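Local coordinates for cellulase (Xanthomonas axonopodis pv. citri, PDB 5HOS), which probably hydrolyses internal beta-1,4-glucosidic bonds of cellulose, as an endo-beta-1,4-glucanase of glycoside hydrolase family 5, at residues L76-Q81 with V114-K119; G86-A91 with W139-I144; G31-G36 with T70-I75; M157-D162 with A193-A198. All blocks are in the same frame, centred on the assembly; numbering follows the deposited sequence. Where two conformers were deposited one is given.

Contact 1: L76-Q81 with V114-K119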
loop_
_atom_site.group_PDB
_atom_site.type_symbol
_atom_site.label_atom_id
_atom_site.label_comp_id
_atom_site.label_asym_id
_atom_site.label_seq_id
_atom_site.Cartn_x
_atom_site.Cartn_y
_atom_site.Cartn_z
ATOM N N LEU A 76 9.802 7.041 -2.705
ATOM C CA LEU A 76 10.657 7.342 -1.559
ATOM C C LEU A 76 10.470 8.768 -1.116
ATOM O O LEU A 76 10.669 9.687 -1.913
ATOM C CB LEU A 76 12.138 7.168 -1.896
ATOM C CG LEU A 76 12.871 5.871 -1.611
ATOM C CD1 LEU A 76 14.364 6.163 -1.670
ATOM C CD2 LEU A 76 12.507 5.251 -0.274
ATOM N N TRP A 77 10.139 8.957 0.158
ATOM C CA TRP A 77 9.972 10.293 0.748
ATOM C C TRP A 77 11.143 11.216 0.365
ATOM O O TRP A 77 10.937 12.335 -0.088
ATOM C CB TRP A 77 9.870 10.177 2.277
ATOM C CG TRP A 77 9.482 11.429 3.032
ATOM C CD1 TRP A 77 9.406 12.714 2.560
ATOM C CD2 TRP A 77 9.169 11.506 4.422
ATOM N NE1 TRP A 77 9.052 13.572 3.563
ATOM C CE2 TRP A 77 8.906 12.860 4.722
ATOM C CE3 TRP A 77 9.090 10.556 5.450
ATOM C CZ2 TRP A 77 8.549 13.292 6.009
ATOM C CZ3 TRP A 77 8.735 10.994 6.743
ATOM C CH2 TRP A 77 8.478 12.341 7.003
ATOM N N GLU A 78 12.365 10.719 0.522
ATOM C CA GLU A 78 13.554 11.542 0.335
ATOM C C GLU A 78 13.782 11.963 -1.113
ATOM O O GLU A 78 14.410 13.002 -1.364
ATOM C CB GLU A 78 14.796 10.822 0.865
ATOM C CG GLU A 78 14.739 10.568 2.367
ATOM C CD GLU A 78 14.099 9.246 2.764
ATOM O OE1 GLU A 78 13.509 8.537 1.912
ATOM O OE2 GLU A 78 14.181 8.915 3.965
ATOM N N ARG A 79 13.291 11.168 -2.059
ATOM C CA ARG A 79 13.327 11.545 -3.474
ATOM C C ARG A 79 12.277 12.608 -3.796
ATOM O O ARG A 79 12.532 13.517 -4.572
ATOM C CB ARG A 79 13.136 10.322 -4.360
ATOM C CG ARG A 79 14.276 9.326 -4.222
ATOM C CD ARG A 79 14.229 8.230 -5.265
ATOM N NE ARG A 79 15.474 7.450 -5.200
ATOM C CZ ARG A 79 15.586 6.124 -5.150
ATOM N NH1 ARG A 79 14.530 5.311 -5.215
ATOM N NH2 ARG A 79 16.810 5.591 -5.074
ATOM N N LEU A 80 11.098 12.487 -3.201
ATOM C CA LEU A 80 10.035 13.466 -3.410
ATOM C C LEU A 80 10.238 14.775 -2.632
ATOM O O LEU A 80 9.871 15.838 -3.131
ATOM C CB LEU A 80 8.678 12.857 -3.081
ATOM C CG LEU A 80 7.458 13.765 -3.304
ATOM C CD1 LEU A 80 7.345 14.231 -4.748
ATOM C CD2 LEU A 80 6.205 13.036 -2.879
ATOM N N GLN A 81 10.790 14.692 -1.421
ATOM C CA GLN A 81 11.018 15.862 -0.573
ATOM C C GLN A 81 12.390 15.741 0.083
ATOM O O GLN A 81 12.503 15.232 1.194
ATOM C CB GLN A 81 9.919 16.007 0.471
ATOM C CG GLN A 81 9.978 17.333 1.216
ATOM C CD GLN A 81 8.967 17.433 2.333
ATOM O OE1 GLN A 81 8.670 16.443 3.002
ATOM N NE2 GLN A 81 8.443 18.634 2.557
ATOM N N VAL A 114 3.954 6.393 0.281
ATOM C CA VAL A 114 5.207 6.916 0.820
ATOM C C VAL A 114 5.855 5.715 1.516
ATOM O O VAL A 114 5.441 5.324 2.609
ATOM C CB VAL A 114 4.969 8.088 1.791
ATOM C CG1 VAL A 114 6.285 8.588 2.375
ATOM C CG2 VAL A 114 4.239 9.221 1.073
ATOM N N HIS A 115 6.859 5.137 0.854
ATOM C CA HIS A 115 7.330 3.788 1.151
ATOM C C HIS A 115 8.520 3.826 2.091
ATOM O O HIS A 115 9.618 3.402 1.741
ATOM C CB HIS A 115 7.653 3.044 -0.151
ATOM C CG HIS A 115 7.672 1.550 -0.019
ATOM N ND1 HIS A 115 6.549 0.771 -0.189
ATOM C CD2 HIS A 115 8.688 0.687 0.224
ATOM C CE1 HIS A 115 6.865 -0.502 -0.044
ATOM N NE2 HIS A 115 8.157 -0.579 0.210
ATOM N N ASN A 116 8.276 4.311 3.308
ATOM C CA ASN A 116 9.353 4.773 4.189
ATOM C C ASN A 116 9.483 4.195 5.602
ATOM O O ASN A 116 10.376 4.599 6.335
ATOM C CB ASN A 116 9.326 6.298 4.235
ATOM C CG ASN A 116 10.220 6.893 3.188
ATOM O OD1 ASN A 116 9.891 6.859 2.001
ATOM N ND2 ASN A 116 11.394 7.378 3.603
ATOM N N TYR A 117 8.621 3.254 5.981
ATOM C CA TYR A 117 8.748 2.574 7.276
ATOM C C TYR A 117 8.784 3.559 8.459
ATOM O O TYR A 117 9.420 3.300 9.473
ATOM C CB TYR A 117 9.969 1.634 7.260
ATOM C CG TYR A 117 9.974 0.698 6.078
ATOM C CD1 TYR A 117 9.288 -0.507 6.122
ATOM C CD2 TYR A 117 10.626 1.040 4.889
ATOM C CE1 TYR A 117 9.262 -1.361 5.029
ATOM C CE2 TYR A 117 10.604 0.196 3.788
ATOM C CZ TYR A 117 9.928 -1.010 3.868
ATOM O OH TYR A 117 9.902 -1.856 2.785
ATOM N N ALA A 118 8.059 4.670 8.306
ATOM C CA ALA A 118 7.972 5.762 9.283
ATOM C C ALA A 118 9.323 6.409 9.616
ATOM O O ALA A 118 9.516 6.916 10.719
ATOM C CB ALA A 118 7.241 5.311 10.546
ATOM N N LYS A 119 10.230 6.408 8.642
ATOM C CA LYS A 119 11.534 7.024 8.781
ATOM C C LYS A 119 11.793 8.035 7.659
ATOM O O LYS A 119 11.317 7.874 6.529
ATOM C CB LYS A 119 12.632 5.959 8.784
ATOM C CG LYS A 119 12.633 5.115 10.045
ATOM C CD LYS A 119 13.700 4.031 9.983
ATOM C CE LYS A 119 14.005 3.494 11.374
ATOM N NZ LYS A 119 14.307 2.041 11.327
#
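Two beta-alpha loops of the eight-stranded barrel, following strands 70-75 and 109-114, are pinned together by the side-chain amide of Asn116, which meets the start of the short helix 77-80. Its OD1 takes the backbone N-H of Trp77, the first helical residue, with Trp77 N to Asn116 OD1 at 2.8 Å and 170° at the hydrogen. The donor is tilted from the carbonyl plane, and OD1 also lies 3.3 Å from Trp77 CB. Asn116 ND2 gives a nearly straight bond to Glu78 OE1 (2.9 Å), in the amide plane and on the syn side of the carboxylate but tilted out of the carboxylate plane. The kink in the Glu78 chain (chi2 90°) turns its carboxylate back to this position. Asn116 ND2 also reaches Lys119 O at 3.0 Å, across the type I' turn, so both ends of one buried amide are satisfied. Glu78 OE2 has Tyr121 N as a further partner. The indole is fixed by Trp77 NE1 bonding to Gln81 OE1 (3.0 Å), in the ring plane, while Trp77 CB packs on Val114 CG1. Trp77 rests on Leu138 of helix 132-145, and Leu80 packs between that helix, helix 90-105 and strand 70-75.

Contact 2: G86-A91 with W139-I144; sequences GELDPA and WRRLAI
Leu88 lies along the aliphatic part of Arg141, and this is the close-packed half of the contact. CG and both methyls of Leu88 gather round Arg141 CB: Leu88 CG is 3.8 Å from Arg141 CB, with the methyls scarcely farther. The two chains run antiparallel alongside each other. Arg141 is extended from CG to NE, which carries its guanidinium beyond the leucine to Gly86. There the Gly86 carbonyl sits over one face of the guanidinium; Gly86 O is 2.9 Å from Arg141 NE, but the angle is too poor for a hydrogen bond, and the stronger partner of NE is Asp137, in a salt bridge. Gly86 O itself accepts a bond from Gln81, and Arg141 NH2 bonds Gly85 O.

The residues 86-89 form the approach to helix 90-105, whose N-cap is Asp89, while Arg141 belongs to helix 132-145; the contact therefore joins two successive helices of the barrel's outer layer.

Toward solvent the packing gives way to charge and water. Exposed Glu87, bent at chi2 (-80°), swings its end back so that Glu87 OE2 forms a salt bridge with Arg141 NH1 at 3.0 Å. The side chains cross at about a right angle. A single oxygen meets a single nitrogen, and the carboxylate and guanidinium planes of Glu87 and Arg141 are 66° apart, not the coplanar two-bond arrangement. A water accepts from Leu88 N at 3.1 Å and from Arg141 NH1 at 3.2 Å, bridging backbone and side chain.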
loop_
_atom_site.group_PDB
_atom_site.type_symbol
_atom_site.label_atom_id
_atom_site.label_comp_id
_atom_site.label_asym_id
_atom_site.label_seq_id
_atom_site.Cartn_x
_atom_site.Cartn_y
_atom_site.Cartn_z
ATOM N N GLY A 86 10.675 21.266 3.141
ATOM C CA GLY A 86 11.016 21.927 1.896
ATOM C C GLY A 86 10.020 21.656 0.785
ATOM O O GLY A 86 9.073 20.869 0.932
ATOM N N GLU A 87 10.271 22.314 -0.343
ATOM C CA GLU A 87 9.460 22.162 -1.539
ATOM C C GLU A 87 9.611 20.741 -2.049
ATOM O O GLU A 87 10.693 20.155 -1.956
ATOM C CB GLU A 87 9.939 23.101 -2.657
ATOM C CG GLU A 87 9.991 24.583 -2.306
ATOM C CD GLU A 87 8.650 25.279 -2.370
ATOM O OE1 GLU A 87 8.653 26.529 -2.366
ATOM O OE2 GLU A 87 7.601 24.604 -2.426
ATOM N N LEU A 88 8.541 20.200 -2.620
ATOM C CA LEU A 88 8.629 18.905 -3.281
ATOM C C LEU A 88 9.537 19.036 -4.499
ATOM O O LEU A 88 9.508 20.045 -5.195
ATOM C CB LEU A 88 7.255 18.389 -3.697
ATOM C CG LEU A 88 6.204 18.271 -2.595
ATOM C CD1 LEU A 88 4.937 17.648 -3.153
ATOM C CD2 LEU A 88 6.726 17.457 -1.428
ATOM N N ASP A 89 10.365 18.030 -4.727
ATOM C CA ASP A 89 11.274 18.019 -5.859
ATOM C C ASP A 89 10.469 18.104 -7.167
ATOM O O ASP A 89 9.632 17.230 -7.418
ATOM C CB ASP A 89 12.098 16.733 -5.844
ATOM C CG ASP A 89 13.049 16.650 -7.003
ATOM O OD1 ASP A 89 14.069 17.337 -6.968
ATOM O OD2 ASP A 89 12.760 15.929 -7.970
ATOM N N PRO A 90 10.700 19.154 -7.991
ATOM C CA PRO A 90 9.910 19.293 -9.230
ATOM C C PRO A 90 9.872 18.051 -10.138
ATOM O O PRO A 90 8.790 17.657 -10.582
ATOM C CB PRO A 90 10.578 20.478 -9.938
ATOM C CG PRO A 90 11.101 21.311 -8.818
ATOM C CD PRO A 90 11.576 20.324 -7.780
ATOM N N ALA A 91 11.020 17.424 -10.384
ATOM C CA ALA A 91 11.064 16.247 -11.259
ATOM C C ALA A 91 10.308 15.043 -10.687
ATOM O O ALA A 91 9.586 14.356 -11.412
ATOM C CB ALA A 91 12.505 15.856 -11.574
ATOM N N TRP A 139 2.627 15.619 3.751
ATOM C CA TRP A 139 1.237 15.323 3.386
ATOM C C TRP A 139 0.407 16.560 3.057
ATOM O O TRP A 139 -0.497 16.466 2.234
ATOM C CB TRP A 139 0.550 14.389 4.395
ATOM C CG TRP A 139 0.864 12.966 4.037
ATOM C CD1 TRP A 139 1.610 12.080 4.750
ATOM C CD2 TRP A 139 0.517 12.311 2.812
ATOM N NE1 TRP A 139 1.726 10.902 4.063
ATOM C CE2 TRP A 139 1.070 11.016 2.863
ATOM C CE3 TRP A 139 -0.211 12.693 1.678
ATOM C CZ2 TRP A 139 0.894 10.082 1.829
ATOM C CZ3 TRP A 139 -0.383 11.767 0.641
ATOM C CH2 TRP A 139 0.174 10.477 0.724
ATOM N N ARG A 140 0.719 17.701 3.672
ATOM C CA ARG A 140 0.107 18.971 3.267
ATOM C C ARG A 140 0.400 19.248 1.793
ATOM O O ARG A 140 -0.511 19.532 1.011
ATOM C CB ARG A 140 0.623 20.137 4.122
ATOM C CG ARG A 140 -0.092 21.461 3.867
ATOM C CD ARG A 140 0.482 22.601 4.696
ATOM N NE ARG A 140 1.922 22.759 4.485
ATOM C CZ ARG A 140 2.501 23.360 3.442
ATOM N NH1 ARG A 140 1.783 23.901 2.455
ATOM N NH2 ARG A 140 3.826 23.423 3.384
ATOM N N ARG A 141 1.675 19.144 1.427
ATOM C CA ARG A 141 2.123 19.419 0.058
ATOM C C ARG A 141 1.588 18.413 -0.955
ATOM O O ARG A 141 1.199 18.800 -2.041
ATOM C CB ARG A 141 3.650 19.483 -0.003
ATOM C CG ARG A 141 4.229 20.658 0.776
ATOM C CD ARG A 141 5.744 20.626 0.760
ATOM N NE ARG A 141 6.367 21.682 1.568
ATOM C CZ ARG A 141 6.578 22.940 1.177
ATOM N NH1 ARG A 141 6.208 23.378 -0.025
ATOM N NH2 ARG A 141 7.172 23.783 2.015
ATOM N N LEU A 142 1.566 17.128 -0.598
ATOM C CA LEU A 142 0.993 16.114 -1.497
ATOM C C LEU A 142 -0.501 16.311 -1.646
ATOM O O LEU A 142 -1.029 16.172 -2.748
ATOM C CB LEU A 142 1.266 14.691 -1.023
ATOM C CG LEU A 142 2.544 14.031 -1.535
ATOM C CD1 LEU A 142 2.754 12.723 -0.789
ATOM C CD2 LEU A 142 2.485 13.778 -3.035
ATOM N N ALA A 143 -1.177 16.620 -0.538
ATOM C CA ALA A 143 -2.616 16.845 -0.575
ATOM C C ALA A 143 -2.956 18.014 -1.493
ATOM O O ALA A 143 -3.913 17.926 -2.264
ATOM C CB ALA A 143 -3.174 17.080 0.812
ATOM N N ILE A 144 -2.171 19.092 -1.416
ATOM C CA ILE A 144 -2.375 20.254 -2.284
ATOM C C ILE A 144 -2.141 19.877 -3.751
ATOM O O ILE A 144 -2.947 20.224 -4.606
ATOM C CB ILE A 144 -1.504 21.467 -1.851
ATOM C CG1 ILE A 144 -2.018 22.017 -0.509
ATOM C CG2 ILE A 144 -1.524 22.572 -2.909
ATOM C CD1 ILE A 144 -1.039 22.901 0.240
HETATM O O HOH W 1 5.935 21.868 -2.840
#

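Contact 3: G31-G36 with T70-I75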
loop_
_atom_site.group_PDB
_atom_site.type_symbol
_atom_site.label_atom_id
_atom_site.label_comp_id
_atom_site.label_asym_id
_atom_site.label_seq_id
_atom_site.Cartn_x
_atom_site.Cartn_y
_atom_site.Cartn_z
ATOM N N GLY A 31 -6.067 -4.377 -7.497
ATOM C CA GLY A 31 -4.907 -3.990 -8.254
ATOM C C GLY A 31 -3.597 -4.590 -7.839
ATOM O O GLY A 31 -3.543 -5.682 -7.260
ATOM N N VAL A 32 -2.543 -3.850 -8.147
ATOM C CA VAL A 32 -1.196 -4.366 -8.087
ATOM C C VAL A 32 -0.219 -3.265 -7.681
ATOM O O VAL A 32 -0.390 -2.098 -8.041
ATOM C CB VAL A 32 -0.808 -4.979 -9.451
ATOM C CG1 VAL A 32 -0.724 -3.913 -10.541
ATOM C CG2 VAL A 32 0.485 -5.773 -9.347
ATOM N N ASN A 33 0.798 -3.651 -6.921
ATOM C CA ASN A 33 1.920 -2.774 -6.624
ATOM C C ASN A 33 2.872 -2.759 -7.812
ATOM O O ASN A 33 3.296 -3.819 -8.268
ATOM C CB ASN A 33 2.684 -3.252 -5.390
ATOM C CG ASN A 33 1.989 -2.898 -4.103
ATOM O OD1 ASN A 33 2.278 -1.858 -3.510
ATOM N ND2 ASN A 33 1.086 -3.773 -3.645
ATOM N N LEU A 34 3.192 -1.568 -8.314
ATOM C CA LEU A 34 4.234 -1.414 -9.325
ATOM C C LEU A 34 5.472 -0.892 -8.629
ATOM O O LEU A 34 5.609 0.312 -8.385
ATOM C CB LEU A 34 3.790 -0.485 -10.462
ATOM C CG LEU A 34 2.605 -0.952 -11.303
ATOM C CD1 LEU A 34 2.402 0.000 -12.477
ATOM C CD2 LEU A 34 2.786 -2.374 -11.810
ATOM N N SER A 35 6.348 -1.830 -8.279
ATOM C CA SER A 35 7.579 -1.537 -7.576
ATOM C C SER A 35 8.617 -1.028 -8.562
ATOM O O SER A 35 8.698 -1.524 -9.682
ATOM C CB SER A 35 8.115 -2.803 -6.896
ATOM O OG SER A 35 9.368 -2.549 -6.304
ATOM N N GLY A 36 9.426 -0.067 -8.127
ATOM C CA GLY A 36 10.481 0.495 -8.968
ATOM C C GLY A 36 10.997 1.856 -8.546
ATOM O O GLY A 36 12.183 2.109 -8.651
ATOM N N THR A 70 -6.532 -0.562 -10.029
ATOM C CA THR A 70 -5.703 0.158 -9.055
ATOM C C THR A 70 -4.229 -0.206 -9.192
ATOM O O THR A 70 -3.888 -1.363 -9.382
ATOM C CB THR A 70 -6.190 -0.133 -7.618
ATOM O OG1 THR A 70 -7.573 0.238 -7.504
ATOM C CG2 THR A 70 -5.388 0.640 -6.576
ATOM N N VAL A 71 -3.377 0.812 -9.121
ATOM C CA VAL A 71 -1.935 0.655 -8.994
ATOM C C VAL A 71 -1.541 1.263 -7.658
ATOM O O VAL A 71 -1.893 2.406 -7.368
ATOM C CB VAL A 71 -1.189 1.369 -10.147
ATOM C CG1 VAL A 71 0.286 1.586 -9.826
ATOM C CG2 VAL A 71 -1.361 0.568 -11.432
ATOM N N ARG A 72 -0.822 0.501 -6.841
ATOM C CA ARG A 72 -0.154 1.082 -5.687
ATOM C C ARG A 72 1.246 1.410 -6.150
ATOM O O ARG A 72 1.958 0.537 -6.684
ATOM C CB ARG A 72 -0.156 0.149 -4.475
ATOM C CG ARG A 72 0.501 0.721 -3.220
ATOM C CD ARG A 72 0.062 -0.075 -2.005
ATOM N NE ARG A 72 0.639 0.319 -0.722
ATOM C CZ ARG A 72 1.743 -0.191 -0.163
ATOM N NH1 ARG A 72 2.492 -1.106 -0.786
ATOM N NH2 ARG A 72 2.107 0.220 1.048
ATOM N N LEU A 73 1.625 2.670 -5.966
ATOM C CA LEU A 73 2.898 3.184 -6.452
ATOM C C LEU A 73 3.805 3.598 -5.293
ATOM O O LEU A 73 3.661 4.695 -4.752
ATOM C CB LEU A 73 2.637 4.367 -7.380
ATOM C CG LEU A 73 3.850 4.965 -8.085
ATOM C CD1 LEU A 73 4.313 4.041 -9.199
ATOM C CD2 LEU A 73 3.517 6.354 -8.612
ATOM N N PRO A 74 4.740 2.712 -4.902
ATOM C CA PRO A 74 5.723 3.076 -3.908
ATOM C C PRO A 74 6.662 4.170 -4.412
ATOM O O PRO A 74 7.189 4.060 -5.527
ATOM C CB PRO A 74 6.513 1.781 -3.703
ATOM C CG PRO A 74 5.595 0.698 -4.083
ATOM C CD PRO A 74 4.846 1.277 -5.249
ATOM N N ILE A 75 6.831 5.210 -3.598
ATOM C CA ILE A 75 7.797 6.279 -3.836
ATOM C C ILE A 75 8.596 6.490 -2.563
ATOM O O ILE A 75 8.132 6.130 -1.478
ATOM C CB ILE A 75 7.131 7.591 -4.300
ATOM C CG1 ILE A 75 6.216 8.210 -3.228
ATOM C CG2 ILE A 75 6.333 7.342 -5.568
ATOM C CD1 ILE A 75 6.873 9.219 -2.319
HETATM O O HOH W 2 7.264 2.445 -7.689
#
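Val32 bonds through both its N and its O to strand 70-75, bracketing Val71: Val32 N donates to Thr70 O (3.1 Å) and Arg72 N to Val32 O (2.9 Å). Leu34 N then donates to Arg72 O (2.9 Å). Strands 29-34 and 70-75 run side by side in parallel, their segment axes at 22°. Where Leu34 leaves the strand, a water takes over, donating to both Leu34 O and Pro74 O. CA-H...O contacts supplement these bonds; at the start of the pairing Gly31 CA comes within 3.0 Å of Thr70 O.

Apolar packing holds the outer surface of the barrel. Leu34 crosses Val71 at about a right angle, Leu34 CG to Val71 CG1 at 3.7 Å, under Tyr60 of helix 57-65, which connects the two strands in a beta-alpha-beta unit.

The polar side-chain pair, Asn33 and Arg72, lies inside the barrel, the two alongside and pointing the same way. A chi1 of -178° sends the extended Arg72 chain past Asn33 OD1, which touches Arg72 CG at 3.1 Å and accepts from Arg72 NH1 at 2.8 Å. The oxygen lies at the guanidinium edge, near its plane, although the amide plane itself is turned 80°.

Arg72 also makes salt bridges to Glu271 (NH1) and Glu227 (NH2), and a hydrogen bond from NH2 to Asn158 OD1, while Asn33 ND2 donates to Ala270 O and Trp303 O. Gripped at several points, the buried guanidinium is fixed in direction, and Asn33 is itself held to present OD1.

Contact 4: M157-D162 with A193-A198; sequences MNEPYD and ALWTGA
Trp195 and Tyr161 lie against each other where the loops after strands 152-155 and 188-191 meet, and Trp195 can be followed outward from its backbone. Trp195 CB stands 3.9 Å from Glu159 OE1. With CG anti to the carbonyl carbon (chi1 -58°), the indole brings its CD1 edge to Glu159 and one face to Tyr161. Trp195 CD1 is 3.3 Å from Glu159 OE1; the oxygen is near the ring plane, and the carboxylate stands perpendicular to the indole. Over one face of the five-membered ring of Trp195 sits Tyr161 CB, 3.5 Å from the ring centroid and close to the normal, a CH-pi contact. NE1 and CE2 lie beneath Tyr161 CB and CG. At the six-membered ring, Trp195 CZ2 meets Tyr161 CD2 at 3.5 Å. The Tyr161 ring and the five-membered ring of Trp195 are nearly parallel, yet displaced along their planes until little of one lies over the other.

The backbones are joined too: Trp195 N donates to Pro160 O at 3.0 Å, and a water accepts from Leu194 N (2.9 Å) while giving a weak bond to Tyr161 O. Pro160 CB packs on Ala193 CB, and Trp168 of helix 165-181 lies against both.

Asn158, Glu159 and Pro160 form the Asn-Glu-Pro signature of family 5, whose glutamate is the general acid/base, so this is probably the role of Glu159. Its OE2 is hydrogen-bonded to His229 ND1, with the indole edge beside OE1, consistent with a positioned catalytic group at the barrel end where family 5 enzymes carry theirs.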
loop_
_atom_site.group_PDB
_atom_site.type_symbol
_atom_site.label_atom_id
_atom_site.label_comp_id
_atom_site.label_asym_id
_atom_site.label_seq_id
_atom_site.Cartn_x
_atom_site.Cartn_y
_atom_site.Cartn_z
ATOM N N MET A 157 1.805 5.911 4.838
ATOM C CA MET A 157 3.138 5.384 5.145
ATOM C C MET A 157 3.194 3.883 4.996
ATOM O O MET A 157 2.361 3.191 5.545
ATOM C CB MET A 157 3.517 5.726 6.597
ATOM C CG MET A 157 4.925 5.288 7.020
ATOM S SD MET A 157 6.209 5.961 5.954
ATOM C CE MET A 157 5.911 7.719 6.087
ATOM N N ASN A 158 4.223 3.375 4.330
ATOM C CA ASN A 158 4.410 1.937 4.282
ATOM C C ASN A 158 5.018 1.401 5.581
ATOM O O ASN A 158 6.094 1.839 5.974
ATOM C CB ASN A 158 5.348 1.544 3.153
ATOM C CG ASN A 158 5.390 0.056 2.946
ATOM O OD1 ASN A 158 4.379 -0.550 2.626
ATOM N ND2 ASN A 158 6.566 -0.548 3.118
ATOM N N GLU A 159 4.333 0.446 6.205
ATOM C CA GLU A 159 4.872 -0.374 7.299
ATOM C C GLU A 159 5.702 0.357 8.370
ATOM O O GLU A 159 6.894 0.074 8.531
ATOM C CB GLU A 159 5.672 -1.552 6.710
ATOM C CG GLU A 159 4.811 -2.466 5.839
ATOM C CD GLU A 159 5.467 -3.788 5.463
ATOM O OE1 GLU A 159 6.618 -4.036 5.863
ATOM O OE2 GLU A 159 4.813 -4.592 4.752
ATOM N N PRO A 160 5.075 1.285 9.122
ATOM C CA PRO A 160 5.720 1.746 10.363
ATOM C C PRO A 160 6.074 0.542 11.230
ATOM O O PRO A 160 5.265 -0.384 11.310
ATOM C CB PRO A 160 4.633 2.585 11.050
ATOM C CG PRO A 160 3.591 2.848 10.019
ATOM C CD PRO A 160 3.669 1.725 9.028
ATOM N N TYR A 161 7.263 0.501 11.831
ATOM C CA TYR A 161 7.627 -0.690 12.640
ATOM C C TYR A 161 8.430 -0.529 13.924
ATOM O O TYR A 161 8.315 -1.387 14.802
ATOM C CB TYR A 161 8.301 -1.753 11.780
ATOM C CG TYR A 161 9.732 -1.464 11.408
ATOM C CD1 TYR A 161 10.036 -0.744 10.258
ATOM C CD2 TYR A 161 10.784 -1.939 12.186
ATOM C CE1 TYR A 161 11.357 -0.495 9.908
ATOM C CE2 TYR A 161 12.104 -1.691 11.849
ATOM C CZ TYR A 161 12.378 -0.978 10.701
ATOM O OH TYR A 161 13.670 -0.719 10.356
ATOM N N ASP A 162 9.270 0.497 14.031
ATOM C CA ASP A 162 9.994 0.742 15.291
ATOM C C ASP A 162 9.510 2.032 15.959
ATOM O O ASP A 162 10.251 2.755 16.605
ATOM C CB ASP A 162 11.528 0.648 15.121
ATOM C CG ASP A 162 12.096 1.660 14.155
ATOM O OD1 ASP A 162 11.401 2.630 13.774
ATOM O OD2 ASP A 162 13.277 1.483 13.780
ATOM N N ALA A 193 1.088 0.257 13.131
ATOM C CA ALA A 193 2.525 -0.027 13.226
ATOM C C ALA A 193 2.793 -1.546 13.221
ATOM O O ALA A 193 1.954 -2.316 12.735
ATOM C CB ALA A 193 3.124 0.674 14.433
ATOM N N LEU A 194 3.958 -1.989 13.690
ATOM C CA LEU A 194 4.341 -3.413 13.625
ATOM C C LEU A 194 4.124 -3.998 12.233
ATOM O O LEU A 194 3.501 -5.056 12.079
ATOM C CB LEU A 194 3.600 -4.252 14.694
ATOM C CG LEU A 194 4.186 -4.301 16.101
ATOM C CD1 LEU A 194 3.307 -5.201 16.969
ATOM C CD2 LEU A 194 5.629 -4.796 16.107
ATOM N N TRP A 195 4.620 -3.272 11.224
ATOM C CA TRP A 195 4.525 -3.644 9.799
ATOM C C TRP A 195 3.097 -3.829 9.300
ATOM O O TRP A 195 2.871 -4.457 8.271
ATOM C CB TRP A 195 5.360 -4.888 9.471
ATOM C CG TRP A 195 6.828 -4.770 9.781
ATOM C CD1 TRP A 195 7.799 -4.273 8.971
ATOM C CD2 TRP A 195 7.485 -5.213 10.973
ATOM N NE1 TRP A 195 9.031 -4.354 9.592
ATOM C CE2 TRP A 195 8.863 -4.936 10.820
ATOM C CE3 TRP A 195 7.044 -5.816 12.160
ATOM C CZ2 TRP A 195 9.797 -5.225 11.809
ATOM C CZ3 TRP A 195 7.974 -6.106 13.145
ATOM C CH2 TRP A 195 9.342 -5.816 12.958
ATOM N N THR A 196 2.154 -3.230 10.028
ATOM C CA THR A 196 0.728 -3.248 9.737
ATOM C C THR A 196 0.175 -4.613 9.250
ATOM O O THR A 196 -0.685 -4.681 8.372
ATOM C CB THR A 196 0.339 -2.012 8.864
ATOM O OG1 THR A 196 -1.059 -1.719 9.026
ATOM C CG2 THR A 196 0.704 -2.144 7.375
ATOM N N GLY A 197 0.652 -5.689 9.878
ATOM C CA GLY A 197 0.203 -7.040 9.545
ATOM C C GLY A 197 -1.225 -7.264 10.014
ATOM O O GLY A 197 -1.539 -6.958 11.159
ATOM N N ALA A 198 -2.087 -7.803 9.149
ATOM C CA ALA A 198 -3.463 -8.125 9.569
ATOM C C ALA A 198 -3.438 -9.146 10.706
ATOM O O ALA A 198 -4.096 -8.957 11.722
ATOM C CB ALA A 198 -4.294 -8.642 8.404
HETATM O O HOH W 3 5.743 -0.864 15.673
#

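From the N terminus, contact 3 closes first, bringing strand 70-75 back beside strand 29-34 around helix 57-65. Contact 1 opens immediately afterwards; residues 86-91 of contact 2 fall within its loop, but their partners come after residues 114-119, so contacts 1 and 2 cross. Contact 4 follows in series, tying the loops after the fourth and fifth strands. The crossing pair links the loops after the second and third strands to the outer helices. Contact 1 is central: Ile75 O to His115 N joins it to contact 3, Gln81 to Gly86 O joins it to contact 2, and the Lys119-Asp162 salt bridge joins it to contact 4. Arg72 and Asn158 connect contacts 3 and 4 directly.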